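Local coordinates for glucose-6-phosphate isomerase like protein (Thermus thermophilus, PDB 1WIW), which probably binds phosphorylated sugars and may interconvert the 6-phosphates of glucose, mannose and fructose, at residues G47-A50 with A51-G55; T122-E125 with E126-R129; N250-A253 with Q254-L258. All blocks are in the same frame, centred on the assembly; numbering follows the deposited sequence.

Contact 1: residues G47-A50 with A51-G55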
loop_
_atom_site.group_PDB
_atom_site.type_symbol
_atom_site.label_atom_id
_atom_site.label_comp_id
_atom_site.label_asym_id
_atom_site.label_seq_id
_atom_site.Cartn_x
_atom_site.Cartn_y
_atom_site.Cartn_z
ATOM N N GLY B 47 -5.855 -5.488 13.330
ATOM C CA GLY B 47 -5.356 -4.541 14.310
ATOM C C GLY B 47 -4.316 -3.564 13.783
ATOM O O GLY B 47 -3.972 -2.596 14.464
ATOM N N GLN B 48 -3.820 -3.795 12.570
ATOM C CA GLN B 48 -2.788 -2.927 12.006
ATOM C C GLN B 48 -3.192 -1.473 11.765
ATOM O O GLN B 48 -2.485 -0.552 12.172
ATOM C CB GLN B 48 -2.251 -3.508 10.701
ATOM C CG GLN B 48 -1.116 -2.674 10.134
ATOM C CD GLN B 48 -0.561 -3.226 8.844
ATOM O OE1 GLN B 48 0.063 -4.290 8.824
ATOM N NE2 GLN B 48 -0.786 -2.505 7.752
ATOM N N PHE B 49 -4.319 -1.269 11.095
ATOM C CA PHE B 49 -4.786 0.082 10.804
ATOM C C PHE B 49 -4.933 0.897 12.089
ATOM O O PHE B 49 -4.497 2.049 12.161
ATOM C CB PHE B 49 -6.124 0.009 10.060
ATOM C CG PHE B 49 -6.623 1.334 9.552
ATOM C CD1 PHE B 49 -5.818 2.138 8.747
ATOM C CD2 PHE B 49 -7.911 1.764 9.853
ATOM C CE1 PHE B 49 -6.294 3.349 8.248
ATOM C CE2 PHE B 49 -8.398 2.972 9.363
ATOM C CZ PHE B 49 -7.588 3.767 8.558
ATOM N N ALA B 50 -5.539 0.287 13.104
ATOM C CA ALA B 50 -5.761 0.950 14.386
ATOM C C ALA B 50 -4.441 1.323 15.055
ATOM O O ALA B 50 -4.307 2.402 15.637
ATOM C CB ALA B 50 -6.584 0.038 15.304
ATOM N N ALA B 51 -3.465 0.424 14.975
ATOM C CA ALA B 51 -2.156 0.678 15.566
ATOM C C ALA B 51 -1.549 1.928 14.928
ATOM O O ALA B 51 -1.016 2.794 15.620
ATOM C CB ALA B 51 -1.238 -0.522 15.351
ATOM N N LEU B 52 -1.641 2.022 13.608
ATOM C CA LEU B 52 -1.097 3.174 12.893
ATOM C C LEU B 52 -1.857 4.459 13.207
ATOM O O LEU B 52 -1.249 5.511 13.400
ATOM C CB LEU B 52 -1.101 2.911 11.382
ATOM C CG LEU B 52 0.047 2.043 10.842
ATOM C CD1 LEU B 52 1.362 2.793 11.010
ATOM C CD2 LEU B 52 0.108 0.706 11.568
ATOM N N LEU B 53 -3.182 4.370 13.259
ATOM C CA LEU B 53 -4.026 5.527 13.558
ATOM C C LEU B 53 -3.724 6.141 14.912
ATOM O O LEU B 53 -3.792 7.355 15.074
ATOM C CB LEU B 53 -5.508 5.144 13.541
ATOM C CG LEU B 53 -6.281 5.371 12.250
ATOM C CD1 LEU B 53 -6.228 6.847 11.855
ATOM C CD2 LEU B 53 -5.680 4.504 11.176
ATOM N N SER B 54 -3.413 5.292 15.887
ATOM C CA SER B 54 -3.113 5.750 17.236
ATOM C C SER B 54 -1.885 6.654 17.254
ATOM O O SER B 54 -1.753 7.519 18.114
ATOM C CB SER B 54 -2.865 4.553 18.152
ATOM O OG SER B 54 -1.605 3.967 17.867
ATOM N N GLY B 55 -0.982 6.449 16.303
ATOM C CA GLY B 55 0.224 7.259 16.254
ATOM C C GLY B 55 1.262 6.817 17.271
ATOM O O GLY B 55 2.354 7.380 17.339
#
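A51 N donates to G47 O over 3.1 Å, the first of four i to i+4 bonds that make up the short helix 48-54. The next, L52 N to Q48 O, is straight at the hydrogen, 162°. L53 N follows on F49 O, an oxygen whose position is less certain because it is modelled too close to a neighbour, and S54 N reaches A50 O at 3.0 Å. The carbonyls of G47, Q48 and A50 are thus each firmly supplied with a backbone N-H, that of F49 with less assurance. The end of the helix is closed from the side chain: S54 OG, turned between its own backbone N and carbonyl carbon (chi1 73°), swings back to donate to A51 O over 2.6 Å. The same hydroxyl is also hydrogen-bonded to the N of L56, so it serves two backbone groups where the chain leaves the helix. G55, with positive phi, makes that exit and gives its own N-H to L52 O at 3.1 Å. Side chains one turn apart lie together. Q48 and L52 run side by side, the aliphatic CG of Q48 being 3.9 Å from CD2 of L52, while the CD2 methyl of L53 is placed over one face of the F49 ring, a CH-pi contact whose detail is doubtful. The helix is the crossover of a beta-alpha-beta unit between parallel strands 39-45 and 64-70; A50 and S54 rest on helix 110-121, F49 and L53 on helix 251-272, F49 also on helix 174-185, and Q48 packs on P196 of the second subunit.

Contact 2: residues T122-E125 with E126-R129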
loop_
_atom_site.group_PDB
_atom_site.type_symbol
_atom_site.label_atom_id
_atom_site.label_comp_id
_atom_site.label_asym_id
_atom_site.label_seq_id
_atom_site.Cartn_x
_atom_site.Cartn_y
_atom_site.Cartn_z
ATOM N N THR B 122 -4.904 4.586 26.524
ATOM C CA THR B 122 -3.867 5.614 26.558
ATOM C C THR B 122 -4.363 6.995 26.988
ATOM O O THR B 122 -3.754 8.009 26.653
ATOM C CB THR B 122 -3.179 5.732 25.179
ATOM O OG1 THR B 122 -4.164 5.998 24.176
ATOM C CG2 THR B 122 -2.445 4.438 24.833
ATOM N N GLY B 123 -5.472 7.029 27.720
ATOM C CA GLY B 123 -6.010 8.292 28.200
ATOM C C GLY B 123 -6.576 9.249 27.167
ATOM O O GLY B 123 -6.612 10.457 27.396
ATOM N N ARG B 124 -7.030 8.728 26.034
ATOM C CA ARG B 124 -7.593 9.593 25.006
ATOM C C ARG B 124 -9.103 9.435 24.843
ATOM O O ARG B 124 -9.607 9.281 23.728
ATOM C CB ARG B 124 -6.888 9.348 23.671
ATOM C CG ARG B 124 -5.458 9.856 23.649
ATOM C CD ARG B 124 -5.047 10.243 22.242
ATOM N NE ARG B 124 -4.400 9.154 21.527
ATOM C CZ ARG B 124 -4.113 9.186 20.230
ATOM N NH1 ARG B 124 -3.514 8.153 19.660
ATOM N NH2 ARG B 124 -4.436 10.243 19.499
ATOM N N GLU B 125 -9.821 9.497 25.959
ATOM C CA GLU B 125 -11.274 9.357 25.944
ATOM C C GLU B 125 -11.958 10.434 25.105
ATOM O O GLU B 125 -12.949 10.160 24.429
ATOM C CB GLU B 125 -11.838 9.412 27.370
ATOM C CG GLU B 125 -11.315 8.336 28.312
ATOM C CD GLU B 125 -9.893 8.602 28.800
ATOM O OE1 GLU B 125 -9.335 7.729 29.497
ATOM O OE2 GLU B 125 -9.337 9.680 28.498
ATOM N N GLU B 126 -11.436 11.655 25.155
ATOM C CA GLU B 126 -12.030 12.753 24.400
ATOM C C GLU B 126 -11.864 12.567 22.902
ATOM O O GLU B 126 -12.764 12.892 22.135
ATOM C CB GLU B 126 -11.437 14.095 24.832
ATOM C CG GLU B 126 -11.875 14.531 26.221
ATOM C CD GLU B 126 -13.362 14.325 26.462
ATOM O OE1 GLU B 126 -14.181 14.784 25.636
ATOM O OE2 GLU B 126 -13.715 13.703 27.484
ATOM N N VAL B 127 -10.716 12.051 22.483
ATOM C CA VAL B 127 -10.490 11.807 21.067
ATOM C C VAL B 127 -11.513 10.768 20.613
ATOM O O VAL B 127 -12.132 10.912 19.558
ATOM C CB VAL B 127 -9.078 11.256 20.803
ATOM C CG1 VAL B 127 -8.905 10.966 19.322
ATOM C CG2 VAL B 127 -8.039 12.258 21.264
ATOM N N LEU B 128 -11.678 9.720 21.416
ATOM C CA LEU B 128 -12.637 8.662 21.105
ATOM C C LEU B 128 -14.039 9.248 20.987
ATOM O O LEU B 128 -14.807 8.867 20.107
ATOM C CB LEU B 128 -12.622 7.582 22.193
ATOM C CG LEU B 128 -13.703 6.497 22.081
ATOM C CD1 LEU B 128 -13.520 5.707 20.779
ATOM C CD2 LEU B 128 -13.619 5.569 23.286
ATOM N N ARG B 129 -14.379 10.177 21.873
ATOM C CA ARG B 129 -15.697 10.788 21.809
ATOM C C ARG B 129 -15.926 11.481 20.466
ATOM O O ARG B 129 -17.017 11.399 19.911
ATOM C CB ARG B 129 -15.903 11.792 22.953
ATOM C CG ARG B 129 -17.233 12.538 22.849
ATOM C CD ARG B 129 -17.548 13.369 24.088
ATOM N NE ARG B 129 -18.382 12.639 25.040
ATOM C CZ ARG B 129 -19.631 12.240 24.794
ATOM N NH1 ARG B 129 -20.198 12.500 23.621
ATOM N NH2 ARG B 129 -20.312 11.575 25.720
#
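R124 and V127 meet across the first turn of helix 125-139, a local helix-start contact at the surface, just after the short link from helix 110-121. R124 holds the N-cap position and starts the i to i+4 bonding: its carbonyl O accepts from L128 N at 3.1 Å in a straight bond (166°). E125 O takes R129 N in the next bond, at 2.9 Å. Ahead of the cap, G123 has positive phi and helps turn the chain from one helix into the other, while T122 OG1 is tied back to L118 O in the helix just ended. The side chains sort to different sides of the turn. L128 packs against R116 and L120 of helix 110-121, whereas R129 leads outward to a salt bridge with E133 farther along its own helix. E125 and E126 carry like charges at the exposed start of the helix, where negative groups would probably suit the helix dipole. R124 bends at chi3 (-93°), and its guanidinium turns toward helix 48-54, where NH1 makes a weak and doubtful hydrogen bond to S54 O, the two atoms being modelled too close. Its aliphatic part and the valine cross at a slant: V127 CG2, anti to its own carbonyl carbon, lies 3.9 Å from R124 CB and 3.7 Å from R124 CD.

Contact 3: residues N250-A253 with Q254-L258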
loop_
_atom_site.group_PDB
_atom_site.type_symbol
_atom_site.label_atom_id
_atom_site.label_comp_id
_atom_site.label_asym_id
_atom_site.label_seq_id
_atom_site.Cartn_x
_atom_site.Cartn_y
_atom_site.Cartn_z
ATOM N N ASN B 250 -11.766 16.683 13.739
ATOM C CA ASN B 250 -10.309 16.555 13.748
ATOM C C ASN B 250 -9.919 15.431 12.792
ATOM O O ASN B 250 -10.752 14.609 12.414
ATOM C CB ASN B 250 -9.783 16.295 15.173
ATOM C CG ASN B 250 -10.245 14.964 15.741
ATOM O OD1 ASN B 250 -9.867 13.902 15.245
ATOM N ND2 ASN B 250 -11.064 15.018 16.794
ATOM N N ARG B 251 -8.655 15.403 12.399
ATOM C CA ARG B 251 -8.181 14.420 11.435
ATOM C C ARG B 251 -8.470 12.955 11.754
ATOM O O ARG B 251 -8.880 12.204 10.872
ATOM C CB ARG B 251 -6.686 14.622 11.193
ATOM C CG ARG B 251 -6.355 15.997 10.632
ATOM C CD ARG B 251 -6.911 16.201 9.221
ATOM N NE ARG B 251 -6.624 17.549 8.728
ATOM C CZ ARG B 251 -7.447 18.588 8.846
ATOM N NH1 ARG B 251 -8.632 18.439 9.432
ATOM N NH2 ARG B 251 -7.074 19.786 8.405
ATOM N N LEU B 252 -8.261 12.548 13.000
ATOM C CA LEU B 252 -8.509 11.162 13.372
ATOM C C LEU B 252 -9.993 10.812 13.216
ATOM O O LEU B 252 -10.336 9.747 12.706
ATOM C CB LEU B 252 -8.034 10.914 14.810
ATOM C CG LEU B 252 -7.877 9.450 15.251
ATOM C CD1 LEU B 252 -6.939 9.358 16.446
ATOM C CD2 LEU B 252 -9.226 8.874 15.596
ATOM N N ALA B 253 -10.873 11.712 13.644
ATOM C CA ALA B 253 -12.312 11.484 13.529
ATOM C C ALA B 253 -12.712 11.413 12.057
ATOM O O ALA B 253 -13.491 10.552 11.655
ATOM C CB ALA B 253 -13.081 12.605 14.225
ATOM N N GLN B 254 -12.168 12.323 11.256
ATOM C CA GLN B 254 -12.455 12.358 9.829
ATOM C C GLN B 254 -12.053 11.045 9.148
ATOM O O GLN B 254 -12.792 10.512 8.310
ATOM C CB GLN B 254 -11.721 13.536 9.173
ATOM C CG GLN B 254 -12.278 14.904 9.568
ATOM C CD GLN B 254 -11.604 16.046 8.828
ATOM O OE1 GLN B 254 -10.408 16.277 8.980
ATOM N NE2 GLN B 254 -12.370 16.759 8.014
ATOM N N VAL B 255 -10.887 10.521 9.508
ATOM C CA VAL B 255 -10.426 9.266 8.919
ATOM C C VAL B 255 -11.410 8.139 9.228
ATOM O O VAL B 255 -11.838 7.414 8.338
ATOM C CB VAL B 255 -9.020 8.880 9.444
ATOM C CG1 VAL B 255 -8.708 7.413 9.109
ATOM C CG2 VAL B 255 -7.967 9.789 8.811
HETATM N N MSE B 256 -11.777 8.007 10.496
HETATM C CA MSE B 256 -12.699 6.960 10.912
HETATM C C MSE B 256 -14.090 7.140 10.289
HETATM O O MSE B 256 -14.758 6.156 9.952
HETATM C CB MSE B 256 -12.772 6.932 12.438
HETATM C CG MSE B 256 -12.540 5.558 13.062
HETATM SE SE MSE B 256 -11.041 4.545 12.332
HETATM C CE MSE B 256 -9.608 5.745 12.825
ATOM N N ALA B 257 -14.527 8.388 10.129
ATOM C CA ALA B 257 -15.826 8.662 9.518
ATOM C C ALA B 257 -15.793 8.218 8.061
ATOM O O ALA B 257 -16.761 7.654 7.554
ATOM C CB ALA B 257 -16.160 10.153 9.606
ATOM N N LEU B 258 -14.677 8.478 7.385
ATOM C CA LEU B 258 -14.534 8.069 5.989
ATOM C C LEU B 258 -14.557 6.546 5.941
ATOM O O LEU B 258 -15.263 5.951 5.134
ATOM C CB LEU B 258 -13.214 8.586 5.404
ATOM C CG LEU B 258 -13.139 10.074 5.042
ATOM C CD1 LEU B 258 -11.693 10.464 4.775
ATOM C CD2 LEU B 258 -14.011 10.366 3.823
#
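Q254 reaches back along helix 251-272 to touch both N250 and R251, its CG standing anti to its own carbonyl carbon (chi1 -70°) and the chain then extended. CB of Q254 sits 3.5 Å from N250 O, the carbonyl that also accepts Q254 N. CG comes nearer still, 3.2 Å from the same oxygen. CD of Q254 lies 3.9 Å from R251 NH1, and OE1 ends 2.8 Å from that nitrogen, R251 NH1, a weak hydrogen bond because the angle at the hydrogen is only 126°. The two side chains run alongside each other, the guanidinium and amide planes turned 45° apart, and R251 CD also lies against OE1. On the other branch of the amide, NE2 makes a weak bond to A246 O. A leucine here would probably leave R251 NH1 without this acceptor and A246 O without this donor, freeing the arginine end to turn. Elsewhere on the turn, L252 CD2 lies beside the selenomethionine methyl, CE of M256, at 4.2 Å. V255 and M256 face helix 48-54, while L252 packs against helix 125-139. N250 ND2 binds S130 OG of that helix, and N250 OD1 accepts A253 N at 2.9 Å from above its carbonyl plane. This last bond is a classic asparagine N-cap, marking the start of a long helix in the C-terminal SIS domain.

In the fold
The centres of the three contacts lie 13 to 14 Å apart, and contact 3 makes apolar contacts with both of the others. Toward contact 1, L53 CG meets M256 CE at 3.4 Å, and F49 CZ meets V255 CG1 at 3.9 Å. Toward contact 2, L252 CD1 lies 3.8 Å from V127 CG1, and it also approaches L53 O of contact 1. Helix 48-54 of the N-terminal phosphoglucose isomerase domain thus packs against helix 251-272 of the C-terminal SIS domain, with the start of helix 125-139 alongside. The contacts join parts of the fold, and no catalytic role can be assigned to them.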